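Local structure of mitochondrial enolase superfamily member 1 (4A35) at residues S11-R16 against E422-H427; A46-K51 against A128-K133; M146-I151 against D164-L169. The protein catalyses the magnesium-dependent dehydration of L-fuconate to 2-keto-3-deoxy-L-fuconate, a step in the breakdown of L-fucose. All blocks are in the same frame, centred on the assembly; numbering follows the deposited sequence.

Interaction 1 of 3, residues S11-R16 against E422-H427. With EDO (1,2-ethanediol), chain D.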
ATOM      1  N   SER A  11      13.696 -12.588 -17.056  1.00 22.64           N
ATOM      2  CA  SER A  11      12.906 -11.836 -18.019  1.00 22.33           C
ATOM      3  C   SER A  11      11.547 -11.547 -17.380  1.00 22.50           C
ATOM      4  O   SER A  11      11.054 -12.326 -16.549  1.00 18.89           O
ATOM      5  CB  SER A  11      12.774 -12.582 -19.356  1.00 23.33           C
ATOM      6  OG  SER A  11      11.858 -13.662 -19.265  1.00 26.05           O
ATOM      7  N   VAL A  12      10.960 -10.421 -17.752  1.00 18.08           N
ATOM      8  CA  VAL A  12       9.636 -10.054 -17.277  1.00 17.04           C
ATOM      9  C   VAL A  12       8.926  -9.388 -18.430  1.00 21.89           C
ATOM     10  O   VAL A  12       9.497  -8.497 -19.074  1.00 20.75           O
ATOM     11  CB  VAL A  12       9.631  -9.201 -15.968  1.00 19.32           C
ATOM     12  CG1 VAL A  12      10.594  -7.979 -16.050  1.00 18.43           C
ATOM     13  CG2 VAL A  12       8.216  -8.789 -15.592  1.00 19.11           C
ATOM     14  N   ARG A  13       7.680  -9.827 -18.670  1.00 19.13           N
ATOM     15  CA  ARG A  13       6.877  -9.353 -19.778  1.00 19.53           C
ATOM     16  C   ARG A  13       5.482  -8.971 -19.321  1.00 21.89           C
ATOM     17  O   ARG A  13       4.915  -9.576 -18.418  1.00 21.34           O
ATOM     18  CB  ARG A  13       6.836 -10.432 -20.886  1.00 17.02           C
ATOM     19  CG  ARG A  13       8.224 -10.627 -21.613  1.00 17.05           C
ATOM     20  CD  ARG A  13       8.168 -11.838 -22.525  1.00 23.47           C
ATOM     21  NE  ARG A  13       8.207 -13.067 -21.704  1.00 22.32           N
ATOM     22  CZ  ARG A  13       8.204 -14.305 -22.174  1.00 25.78           C
ATOM     23  NH1 ARG A  13       8.079 -14.529 -23.492  1.00 19.40           N
ATOM     24  NH2 ARG A  13       8.277 -15.339 -21.333  1.00 19.48           N
ATOM     25  N   ASP A  14       4.931  -7.963 -19.981  1.00 20.08           N
ATOM     26  CA  ASP A  14       3.600  -7.395 -19.758  1.00 19.82           C
ATOM     27  C   ASP A  14       2.632  -8.199 -20.633  1.00 20.55           C
ATOM     28  O   ASP A  14       2.699  -8.083 -21.856  1.00 19.68           O
ATOM     29  CB  ASP A  14       3.658  -5.897 -20.171  1.00 20.25           C
ATOM     30  CG  ASP A  14       2.421  -5.090 -19.873  1.00 21.64           C
ATOM     31  OD1 ASP A  14       1.327  -5.706 -19.698  1.00 19.69           O
ATOM     32  OD2 ASP A  14       2.521  -3.826 -19.879  1.00 21.79           O
ATOM     33  N   VAL A  15       1.785  -9.080 -20.022  1.00 18.52           N
ATOM     34  CA  VAL A  15       0.857  -9.953 -20.763  1.00 17.82           C
ATOM     35  C   VAL A  15      -0.570  -9.522 -20.447  1.00 18.78           C
ATOM     36  O   VAL A  15      -0.913  -9.429 -19.277  1.00 18.49           O
ATOM     37  CB  VAL A  15       1.095 -11.461 -20.432  1.00 20.44           C
ATOM     38  CG1 VAL A  15       0.272 -12.370 -21.337  1.00 21.51           C
ATOM     39  CG2 VAL A  15       2.579 -11.811 -20.536  1.00 21.28           C
ATOM     40  N   ARG A  16      -1.389  -9.225 -21.464  1.00 17.26           N
ATOM     41  CA  ARG A  16      -2.726  -8.723 -21.193  1.00 17.90           C
ATOM     42  C   ARG A  16      -3.751  -9.414 -22.017  1.00 19.98           C
ATOM     43  O   ARG A  16      -3.559  -9.633 -23.205  1.00 20.14           O
ATOM     44  CB  ARG A  16      -2.805  -7.179 -21.460  1.00 17.16           C
ATOM     45  CG  ARG A  16      -1.791  -6.357 -20.630  1.00 19.13           C
ATOM     46  CD  ARG A  16      -1.983  -4.860 -20.848  1.00 20.15           C
ATOM     47  NE  ARG A  16      -0.850  -4.141 -20.257  1.00 21.55           N
ATOM     48  CZ  ARG A  16      -0.827  -2.839 -19.997  1.00 28.11           C
ATOM     49  NH1 ARG A  16      -1.895  -2.085 -20.247  1.00 20.23           N
ATOM     50  NH2 ARG A  16       0.247  -2.287 -19.465  1.00 17.15           N
ATOM     51  N   GLU A 422       3.394 -19.490 -26.774  1.00 24.85           N
ATOM     52  CA  GLU A 422       2.545 -18.965 -27.870  1.00 24.80           C
ATOM     53  C   GLU A 422       1.485 -17.967 -27.290  1.00 26.43           C
ATOM     54  O   GLU A 422       1.328 -16.864 -27.844  1.00 25.16           O
ATOM     55  CB  GLU A 422       1.868 -20.113 -28.658  1.00 26.69           C
ATOM     56  N   SER A 423       0.841 -18.315 -26.151  1.00 23.37           N
ATOM     57  CA  SER A 423      -0.122 -17.437 -25.449  1.00 23.33           C
ATOM     58  C   SER A 423       0.547 -16.141 -24.984  1.00 25.09           C
ATOM     59  O   SER A 423      -0.005 -15.062 -25.172  1.00 22.97           O
ATOM     60  CB  SER A 423      -0.737 -18.140 -24.243  1.00 24.92           C
ATOM     61  OG  SER A 423      -1.535 -19.210 -24.706  1.00 27.78           O
ATOM     62  N   VAL A 424       1.744 -16.240 -24.363  1.00 21.84           N
ATOM     63  CA  VAL A 424       2.445 -15.034 -23.880  1.00 21.47           C
ATOM     64  C   VAL A 424       2.747 -14.066 -25.048  1.00 23.94           C
ATOM     65  O   VAL A 424       2.373 -12.878 -25.010  1.00 22.83           O
ATOM     66  CB  VAL A 424       3.746 -15.445 -23.143  1.00 23.24           C
ATOM     67  CG1 VAL A 424       4.626 -14.229 -22.836  1.00 22.07           C
ATOM     68  CG2 VAL A 424       3.418 -16.235 -21.876  1.00 22.04           C
ATOM     69  N   LYS A 425       3.341 -14.606 -26.107  1.00 21.88           N
ATOM     70  CA  LYS A 425       3.723 -13.790 -27.273  1.00 22.92           C
ATOM     71  C   LYS A 425       2.530 -13.122 -27.960  1.00 27.94           C
ATOM     72  O   LYS A 425       2.641 -11.940 -28.318  1.00 28.50           O
ATOM     73  CB  LYS A 425       4.514 -14.662 -28.276  1.00 26.92           C
ATOM     74  CG  LYS A 425       5.832 -15.086 -27.656  1.00 36.40           C
ATOM     75  CD  LYS A 425       6.705 -15.956 -28.526  1.00 54.79           C
ATOM     76  CE  LYS A 425       7.972 -16.297 -27.768  1.00 68.18           C
ATOM     77  NZ  LYS A 425       8.826 -15.093 -27.499  1.00 69.78           N
ATOM     78  N   LYS A 426       1.389 -13.833 -28.115  1.00 22.79           N
ATOM     79  CA  LYS A 426       0.210 -13.251 -28.790  1.00 23.67           C
ATOM     80  C   LYS A 426      -0.406 -12.119 -27.952  1.00 25.42           C
ATOM     81  O   LYS A 426      -1.012 -11.196 -28.506  1.00 23.20           O
ATOM     82  CB  LYS A 426      -0.889 -14.323 -29.017  1.00 28.34           C
ATOM     83  CG  LYS A 426      -0.871 -14.998 -30.388  1.00 51.23           C
ATOM     84  CD  LYS A 426      -2.027 -15.987 -30.505  1.00 68.52           C
ATOM     85  CE  LYS A 426      -2.160 -16.562 -31.898  1.00 76.13           C
ATOM     86  NZ  LYS A 426      -3.282 -17.528 -31.978  1.00 81.86           N
ATOM     87  N   HIS A 427      -0.281 -12.236 -26.612  1.00 20.84           N
ATOM     88  CA  HIS A 427      -0.943 -11.297 -25.679  1.00 20.14           C
ATOM     89  C   HIS A 427      -0.010 -10.263 -24.993  1.00 22.34           C
ATOM     90  O   HIS A 427      -0.471  -9.433 -24.178  1.00 18.28           O
ATOM     91  CB  HIS A 427      -1.690 -12.135 -24.618  1.00 19.73           C
ATOM     92  CG  HIS A 427      -2.818 -12.908 -25.216  1.00 22.64           C
ATOM     93  ND1 HIS A 427      -2.637 -14.220 -25.679  1.00 23.42           N
ATOM     94  CD2 HIS A 427      -4.088 -12.517 -25.474  1.00 23.62           C
ATOM     95  CE1 HIS A 427      -3.812 -14.585 -26.179  1.00 24.83           C
ATOM     96  NE2 HIS A 427      -4.720 -13.600 -26.060  1.00 24.89           N
TER
HETATM   97  C1  EDO D1447      -4.553  -2.593 -22.807  1.00 33.62           C
HETATM   98  O1  EDO D1447      -4.468  -2.768 -21.389  1.00 31.47           O
HETATM   99  C2  EDO D1447      -4.348  -1.099 -23.222  1.00 40.56           C
HETATM  100  O2  EDO D1447      -4.840  -0.198 -22.227  1.00 44.13           O
HETATM  101  O   HOH W   1       8.154 -12.688 -25.840  1.00 31.46           O
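R16 N donates to the carbonyl H427 O at 2.9 Å, with a nearly straight N-H...O angle of 175°. The donor stands above the carbonyl plane. Beside this bond, V15 CG1 packs on H427 CB at 3.8 Å. V15 CG2 meets V424 CG1 at 3.9 Å. V424 CG1 is anti to the backbone N (chi1 170°), which carries it over one face of the R13 guanidinium, 3.5 Å from R13 NH1 and offset toward the rim. R13 NH1 is shared between a salt bridge to E421, just before segment 422-427, and water 1, which also accepts from K425 NZ.

Further out, H427 ND1 donates in its ring plane to S423 O at 2.8 Å, which fixes the imidazole against its own helix. R16 NE and NH2 grip the two D14 oxygens side-on, and E64 also pairs with NH2. The R16 side chain lies about 8 Å from that of Y35, which binds substrate by similarity.

The contact fastens helix 421-427, near the C-terminus, across edge strand 7-16 of the N-terminal domain sheet of this mandelate racemase/muconate lactonizing enzyme fold. The two segments meet at 86°. The E421 carboxylate and the shared water probably ease the approach of two like charges, R13 NH1 and K425 NZ, 4.1 Å apart.

Interaction 2 of 3, residues A46-K51 against A128-K133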
ATOM      1  N   ALA A  46      22.378 -24.326 -14.599  1.00 30.55           N
ATOM      2  CA  ALA A  46      22.384 -25.775 -14.345  1.00 31.31           C
ATOM      3  C   ALA A  46      22.353 -26.622 -15.632  1.00 38.03           C
ATOM      4  O   ALA A  46      22.698 -27.804 -15.559  1.00 38.68           O
ATOM      5  CB  ALA A  46      21.223 -26.175 -13.428  1.00 30.77           C
ATOM      6  N   GLU A  47      21.940 -26.043 -16.792  1.00 36.35           N
ATOM      7  CA  GLU A  47      21.846 -26.755 -18.080  1.00 38.35           C
ATOM      8  C   GLU A  47      20.916 -28.006 -17.991  1.00 43.19           C
ATOM      9  O   GLU A  47      21.188 -29.027 -18.628  1.00 43.42           O
ATOM     10  CB  GLU A  47      23.248 -27.154 -18.599  1.00 41.09           C
ATOM     11  CG  GLU A  47      24.095 -25.977 -19.057  1.00 47.85           C
ATOM     12  CD  GLU A  47      25.530 -26.357 -19.372  1.00 70.04           C
ATOM     13  OE1 GLU A  47      25.738 -27.439 -19.967  1.00 61.43           O
ATOM     14  OE2 GLU A  47      26.448 -25.593 -18.995  1.00 66.88           O
ATOM     15  N   ASP A  48      19.813 -27.900 -17.205  1.00 38.04           N
ATOM     16  CA  ASP A  48      18.812 -28.957 -17.017  1.00 36.59           C
ATOM     17  C   ASP A  48      17.489 -28.598 -17.699  1.00 35.04           C
ATOM     18  O   ASP A  48      16.541 -29.367 -17.617  1.00 35.45           O
ATOM     19  CB  ASP A  48      18.579 -29.234 -15.512  1.00 37.43           C
ATOM     20  CG  ASP A  48      18.190 -28.035 -14.652  1.00 39.67           C
ATOM     21  OD1 ASP A  48      17.938 -26.942 -15.215  1.00 36.96           O
ATOM     22  OD2 ASP A  48      18.144 -28.185 -13.420  1.00 47.91           O
ATOM     23  N   GLY A  49      17.432 -27.426 -18.325  1.00 31.86           N
ATOM     24  CA  GLY A  49      16.230 -26.877 -18.962  1.00 30.57           C
ATOM     25  C   GLY A  49      15.101 -26.503 -18.003  1.00 32.95           C
ATOM     26  O   GLY A  49      13.998 -26.170 -18.451  1.00 32.87           O
ATOM     27  N   ILE A  50      15.362 -26.503 -16.678  1.00 28.47           N
ATOM     28  CA  ILE A  50      14.301 -26.176 -15.695  1.00 26.91           C
ATOM     29  C   ILE A  50      14.307 -24.670 -15.475  1.00 29.31           C
ATOM     30  O   ILE A  50      15.346 -24.105 -15.127  1.00 30.37           O
ATOM     31  CB  ILE A  50      14.420 -26.957 -14.343  1.00 29.89           C
ATOM     32  CG1 ILE A  50      14.492 -28.511 -14.502  1.00 31.74           C
ATOM     33  CG2 ILE A  50      13.380 -26.474 -13.311  1.00 30.50           C
ATOM     34  CD1 ILE A  50      13.235 -29.251 -14.940  1.00 47.96           C
ATOM     35  N   LYS A  51      13.152 -24.036 -15.669  1.00 25.27           N
ATOM     36  CA  LYS A  51      12.996 -22.585 -15.491  1.00 23.36           C
ATOM     37  C   LYS A  51      11.973 -22.294 -14.437  1.00 27.97           C
ATOM     38  O   LYS A  51      11.044 -23.083 -14.236  1.00 26.59           O
ATOM     39  CB  LYS A  51      12.601 -21.916 -16.811  1.00 25.93           C
ATOM     40  CG  LYS A  51      13.645 -22.113 -17.905  1.00 32.79           C
ATOM     41  CD  LYS A  51      13.204 -21.510 -19.219  1.00 40.33           C
ATOM     42  CE  LYS A  51      14.180 -21.911 -20.297  1.00 43.18           C
ATOM     43  NZ  LYS A  51      13.978 -21.134 -21.538  1.00 54.34           N
ATOM     44  N   ALA A 128      10.501 -26.018  -6.625  1.00 22.03           N
ATOM     45  CA  ALA A 128       9.593 -27.190  -6.666  1.00 22.56           C
ATOM     46  C   ALA A 128       9.908 -28.060  -7.893  1.00 23.76           C
ATOM     47  O   ALA A 128      10.031 -29.272  -7.767  1.00 21.80           O
ATOM     48  CB  ALA A 128       8.140 -26.739  -6.679  1.00 23.19           C
ATOM     49  N   LYS A 129      10.179 -27.438  -9.035  1.00 21.52           N
ATOM     50  CA  LYS A 129      10.562 -28.204 -10.238  1.00 21.45           C
ATOM     51  C   LYS A 129      11.898 -28.938 -10.054  1.00 27.65           C
ATOM     52  O   LYS A 129      11.996 -30.103 -10.471  1.00 26.35           O
ATOM     53  CB  LYS A 129      10.652 -27.295 -11.482  1.00 23.41           C
ATOM     54  CG  LYS A 129       9.302 -26.810 -12.035  1.00 21.10           C
ATOM     55  CD  LYS A 129       9.545 -25.776 -13.153  1.00 20.90           C
ATOM     56  CE  LYS A 129       8.253 -25.526 -13.921  1.00 23.20           C
ATOM     57  NZ  LYS A 129       8.346 -24.289 -14.763  1.00 20.82           N
ATOM     58  N   GLN A 130      12.936 -28.270  -9.471  1.00 25.76           N
ATOM     59  CA  GLN A 130      14.233 -28.951  -9.269  1.00 24.60           C
ATOM     60  C   GLN A 130      14.082 -30.139  -8.289  1.00 28.19           C
ATOM     61  O   GLN A 130      14.804 -31.142  -8.421  1.00 26.92           O
ATOM     62  CB  GLN A 130      15.310 -27.998  -8.770  1.00 23.96           C
ATOM     63  CG  GLN A 130      15.764 -26.974  -9.813  1.00 23.98           C
ATOM     64  CD  GLN A 130      17.085 -26.364  -9.416  1.00 35.04           C
ATOM     65  OE1 GLN A 130      17.557 -26.531  -8.286  1.00 27.18           O
ATOM     66  NE2 GLN A 130      17.718 -25.639 -10.328  1.00 30.65           N
ATOM     67  N   GLU A 131      13.108 -30.040  -7.347  1.00 24.92           N
ATOM     68  CA  GLU A 131      12.793 -31.104  -6.377  1.00 24.99           C
ATOM     69  C   GLU A 131      11.831 -32.179  -6.955  1.00 30.25           C
ATOM     70  O   GLU A 131      11.639 -33.226  -6.320  1.00 30.09           O
ATOM     71  CB  GLU A 131      12.201 -30.503  -5.076  1.00 25.40           C
ATOM     72  CG  GLU A 131      13.130 -29.544  -4.340  1.00 32.26           C
ATOM     73  CD  GLU A 131      14.295 -30.085  -3.527  1.00 53.39           C
ATOM     74  OE1 GLU A 131      14.702 -31.243  -3.768  1.00 40.63           O
ATOM     75  OE2 GLU A 131      14.790 -29.359  -2.632  1.00 44.97           O
ATOM     76  N   GLY A 132      11.268 -31.929  -8.148  1.00 26.23           N
ATOM     77  CA  GLY A 132      10.392 -32.858  -8.857  1.00 25.67           C
ATOM     78  C   GLY A 132       9.065 -33.052  -8.169  1.00 27.74           C
ATOM     79  O   GLY A 132       8.498 -34.151  -8.194  1.00 26.30           O
ATOM     80  N   LYS A 133       8.566 -31.970  -7.535  1.00 23.85           N
ATOM     81  CA  LYS A 133       7.321 -31.991  -6.772  1.00 24.12           C
ATOM     82  C   LYS A 133       6.456 -30.764  -7.069  1.00 25.76           C
ATOM     83  O   LYS A 133       6.990 -29.674  -7.294  1.00 22.91           O
ATOM     84  CB  LYS A 133       7.657 -31.967  -5.249  1.00 24.17           C
ATOM     85  CG  LYS A 133       8.164 -33.279  -4.714  1.00 27.84           C
ATOM     86  CD  LYS A 133       8.569 -33.141  -3.247  1.00 26.76           C
ATOM     87  CE  LYS A 133       9.184 -34.454  -2.781  1.00 36.43           C
ATOM     88  NZ  LYS A 133       9.561 -34.411  -1.349  1.00 28.50           N
TER
HETATM   89  O   HOH W   2      17.475 -25.037 -13.279  1.00 27.11           O
HETATM   90  O   HOH W   3      10.624 -25.191 -16.571  1.00 24.92           O
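I50 and K129 are the closest backbone pair, their CA atoms 6.9 Å apart. The segment 46-51 is the turn between antiparallel strands 36-44 and 52-58, in the N-terminal domain of the mandelate racemase/muconate lactonizing enzyme family. An Asx turn shapes it: D48 OD1 accepts from I50 N at 3.0 Å, and the donor lies well above the carboxylate plane. The facing segment is the end of helix 110-131. A Schellman motif closes it, with G132 at positive phi and K133 N bonded back to A128 O.

I50 CG2 is anti to the backbone N and presses on K129 CB at 3.4 Å, tighter than usual for two carbons. From there the K129 chain runs out extended beyond CG. Its NZ donates to K51 O at 3.0 Å, tilted 25° from the carbonyl plane. Water 3 gives a second link at this end, accepting from K51 N and K129 NZ. The same ammonium forms salt bridges with D125, one turn back on the same helix, and with E418, far along the chain. With an alanine here, K51 O would probably lose this donor, and D125 and E418 the cation they share.

On the other flank, the D48 and Q130 side chains come together nearly perpendicular. Their main partner is R4: D48 OD2 pairs with its guanidinium, and Q130 NE2 donates to its backbone carbonyl. Water 2 joins three groups: it donates to D48 OD1 and to I50 O, and accepts from Q130 NE2 at 3.0 Å.

Interaction 3 of 3, residues M146-I151 against D164-L169. With EDO (1,2-ethanediol), chain J.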
ATOM      1  N   MET A 146      12.318 -26.201   8.680  1.00 24.39           N
ATOM      2  CA  MET A 146      12.678 -25.715   7.346  1.00 24.61           C
ATOM      3  C   MET A 146      11.604 -24.753   6.858  1.00 26.07           C
ATOM      4  O   MET A 146      11.932 -23.681   6.345  1.00 25.81           O
ATOM      5  CB  MET A 146      12.879 -26.886   6.349  1.00 27.91           C
ATOM      6  CG  MET A 146      13.080 -26.442   4.880  1.00 33.43           C
ATOM      7  SD  MET A 146      14.609 -25.503   4.727  1.00 40.75           S
ATOM      8  CE  MET A 146      14.469 -24.891   3.104  1.00 37.95           C
ATOM      9  N   LEU A 147      10.334 -25.142   6.984  1.00 21.97           N
ATOM     10  CA  LEU A 147       9.236 -24.280   6.553  1.00 21.84           C
ATOM     11  C   LEU A 147       9.265 -22.917   7.317  1.00 21.97           C
ATOM     12  O   LEU A 147       9.223 -21.864   6.685  1.00 21.80           O
ATOM     13  CB  LEU A 147       7.887 -25.014   6.743  1.00 22.70           C
ATOM     14  CG  LEU A 147       6.715 -24.316   6.009  1.00 28.27           C
ATOM     15  CD1 LEU A 147       5.757 -25.298   5.435  1.00 29.21           C
ATOM     16  CD2 LEU A 147       5.998 -23.286   6.894  1.00 27.01           C
ATOM     17  N   VAL A 148       9.396 -22.939   8.669  1.00 19.57           N
ATOM     18  CA  VAL A 148       9.407 -21.673   9.428  0.50 18.73           C
ATOM     19  C   VAL A 148      10.654 -20.824   9.045  1.00 22.01           C
ATOM     20  O   VAL A 148      10.556 -19.583   9.030  1.00 21.84           O
ATOM     21  CB  VAL A 148       9.243 -21.814  10.964  0.50 22.34           C
ATOM     22  CG1 VAL A 148       7.910 -22.468  11.313  0.50 21.84           C
ATOM     23  CG2 VAL A 148      10.407 -22.566  11.588  0.50 22.73           C
ATOM     24  N   SER A 149      11.780 -21.463   8.607  1.00 19.72           N
ATOM     25  CA  SER A 149      12.970 -20.738   8.135  1.00 19.83           C
ATOM     26  C   SER A 149      12.683 -19.953   6.835  1.00 22.38           C
ATOM     27  O   SER A 149      13.507 -19.094   6.473  1.00 21.57           O
ATOM     28  CB  SER A 149      14.171 -21.663   7.916  1.00 23.32           C
ATOM     29  OG  SER A 149      14.181 -22.289   6.638  1.00 22.46           O
ATOM     30  N   CYS A 150      11.549 -20.263   6.107  1.00 21.34           N
ATOM     31  CA  CYS A 150      11.209 -19.534   4.866  1.00 21.00           C
ATOM     32  C   CYS A 150      10.393 -18.292   5.164  1.00 23.43           C
ATOM     33  O   CYS A 150      10.128 -17.508   4.244  1.00 23.16           O
ATOM     34  CB  CYS A 150      10.442 -20.412   3.886  1.00 20.75           C
ATOM     35  SG  CYS A 150      11.296 -21.909   3.383  1.00 24.82           S
ATOM     36  N   ILE A 151       9.911 -18.154   6.424  1.00 21.09           N
ATOM     37  CA  ILE A 151       8.969 -17.102   6.772  1.00 18.99           C
ATOM     38  C   ILE A 151       9.560 -15.957   7.583  1.00 21.94           C
ATOM     39  O   ILE A 151      10.233 -16.175   8.589  1.00 20.06           O
ATOM     40  CB  ILE A 151       7.765 -17.735   7.561  1.00 20.92           C
ATOM     41  CG1 ILE A 151       7.003 -18.809   6.722  1.00 19.90           C
ATOM     42  CG2 ILE A 151       6.828 -16.637   8.075  1.00 20.37           C
ATOM     43  CD1 ILE A 151       6.184 -19.744   7.641  1.00 23.05           C
ATOM     44  N   ASP A 164       5.298 -20.812  18.082  1.00 21.46           N
ATOM     45  CA  ASP A 164       3.834 -21.012  17.876  1.00 20.28           C
ATOM     46  C   ASP A 164       3.576 -21.677  16.522  1.00 24.08           C
ATOM     47  O   ASP A 164       2.704 -22.533  16.427  1.00 21.71           O
ATOM     48  CB  ASP A 164       3.051 -19.691  17.866  1.00 20.73           C
ATOM     49  CG  ASP A 164       2.967 -18.949  19.169  1.00 26.31           C
ATOM     50  OD1 ASP A 164       3.020 -19.610  20.237  1.00 25.81           O
ATOM     51  OD2 ASP A 164       2.861 -17.713  19.129  1.00 24.69           O
ATOM     52  N   ALA A 165       4.315 -21.216  15.474  1.00 18.38           N
ATOM     53  CA  ALA A 165       4.223 -21.727  14.091  1.00 19.07           C
ATOM     54  C   ALA A 165       4.647 -23.195  14.089  1.00 24.61           C
ATOM     55  O   ALA A 165       3.974 -24.030  13.496  1.00 23.94           O
ATOM     56  CB  ALA A 165       5.130 -20.904  13.170  1.00 19.16           C
ATOM     57  N   LEU A 166       5.762 -23.514  14.782  1.00 22.11           N
ATOM     58  CA  LEU A 166       6.259 -24.893  14.891  1.00 23.16           C
ATOM     59  C   LEU A 166       5.216 -25.798  15.555  1.00 25.24           C
ATOM     60  O   LEU A 166       5.045 -26.943  15.139  1.00 25.17           O
ATOM     61  CB  LEU A 166       7.574 -24.966  15.679  1.00 24.56           C
ATOM     62  CG  LEU A 166       8.820 -24.509  14.906  1.00 30.72           C
ATOM     63  CD1 LEU A 166      10.030 -24.351  15.875  1.00 32.55           C
ATOM     64  CD2 LEU A 166       9.158 -25.486  13.780  1.00 34.42           C
ATOM     65  N   GLU A 167       4.552 -25.301  16.599  1.00 21.57           N
ATOM     66  CA  GLU A 167       3.548 -26.083  17.320  1.00 22.11           C
ATOM     67  C   GLU A 167       2.349 -26.453  16.379  1.00 23.25           C
ATOM     68  O   GLU A 167       1.942 -27.627  16.320  1.00 22.80           O
ATOM     69  CB  GLU A 167       3.077 -25.305  18.556  1.00 24.34           C
ATOM     70  CG  GLU A 167       2.132 -26.066  19.463  1.00 37.78           C
ATOM     71  CD  GLU A 167       1.663 -25.217  20.629  1.00 82.55           C
ATOM     72  OE1 GLU A 167       2.521 -24.598  21.303  1.00 92.98           O
ATOM     73  OE2 GLU A 167       0.431 -25.146  20.848  1.00 84.63           O
ATOM     74  N   ILE A 168       1.896 -25.489  15.577  1.00 20.66           N
ATOM     75  CA  ILE A 168       0.792 -25.703  14.627  1.00 20.43           C
ATOM     76  C   ILE A 168       1.228 -26.759  13.562  1.00 24.39           C
ATOM     77  O   ILE A 168       0.475 -27.704  13.255  1.00 25.11           O
ATOM     78  CB  ILE A 168       0.347 -24.371  13.990  1.00 22.75           C
ATOM     79  CG1 ILE A 168      -0.317 -23.449  15.043  1.00 23.43           C
ATOM     80  CG2 ILE A 168      -0.585 -24.649  12.793  1.00 22.24           C
ATOM     81  CD1 ILE A 168      -0.471 -21.994  14.607  1.00 24.22           C
ATOM     82  N   LEU A 169       2.481 -26.650  13.097  1.00 19.21           N
ATOM     83  CA  LEU A 169       2.978 -27.572  12.048  1.00 20.72           C
ATOM     84  C   LEU A 169       3.224 -28.985  12.602  1.00 24.43           C
ATOM     85  O   LEU A 169       3.038 -29.977  11.887  1.00 25.54           O
ATOM     86  CB  LEU A 169       4.248 -27.023  11.400  1.00 21.50           C
ATOM     87  CG  LEU A 169       4.007 -25.735  10.569  1.00 23.43           C
ATOM     88  CD1 LEU A 169       5.277 -24.989  10.377  1.00 25.08           C
ATOM     89  CD2 LEU A 169       3.269 -26.041   9.233  1.00 23.81           C
TER
HETATM   90  C1  EDO J1453       2.304 -14.829  21.190  1.00 40.76           C
HETATM   91  O1  EDO J1453       2.426 -16.244  21.179  1.00 34.08           O
HETATM   92  C2  EDO J1453       1.198 -14.462  22.205  1.00 45.65           C
HETATM   93  O2  EDO J1453       0.048 -15.260  21.901  1.00 50.72           O
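V148 faces A165, L166 and L169 where helix 144-148 meets the next helix, 162-171. The two pack as a pair against helices 335-348 and 362-377 of the barrel-type C-terminal domain of the enolase superfamily. Helix 144-148 is short, and its chain leaves through a type I beta turn from V148 to I151.

The apolar contacts carry the interface. V148 has two conformers, and its branch contacts described here are those of one of them. In it, V148 CG1 is anti to the carbonyl carbon (chi1 -61°), which points it at helix 162-171. It meets A165 CB at 3.7 Å and L169 CD1 at 3.8 Å. The other branch, V148 CG2, touches L166 CD2 at 3.9 Å, and these two side chains stand roughly perpendicular. V148 and L169 instead lie alongside one another, pointing opposite ways. L147 CD2 reaches the same L169 methyl, CD1, which thus touches both L147 and V148. F372 of helix 362-377 touches both L147 and L169, and F153 lies on A165. The contacts across the two segments are between methyl groups, and most of the residues are buried.

The polar bonds stay within each segment or go outward. I151 N donates to V148 O across the turn. R90 NE donates to I151 O and holds the turn from outside. S149 is a known phosphorylation site, unmodified here. Its OG donates to M146 O at 2.7 Å, tilted 18° from the carbonyl plane.

How the interactions relate
Interaction 1 joins regions near the two ends of the chain, and interactions 2 and 3 both fall within the long span between its segments, with interaction 2 first. Interactions 1 and 2 share the three-stranded antiparallel sheet of the N-terminal domain: one uses its edge strand 7-16, the other the turn between its remaining strands. Their centres are about 22 Å apart. Interaction 3 lies among helices, about 25 Å from interaction 2 and about 36 Å from interaction 1, centre to centre. None of the three touches another. Interaction 1 brings a late part of the chain, helix 421-427 near the C-terminus, back onto the sheet. Interaction 3 packs against helices of the C-terminal, barrel-type domain.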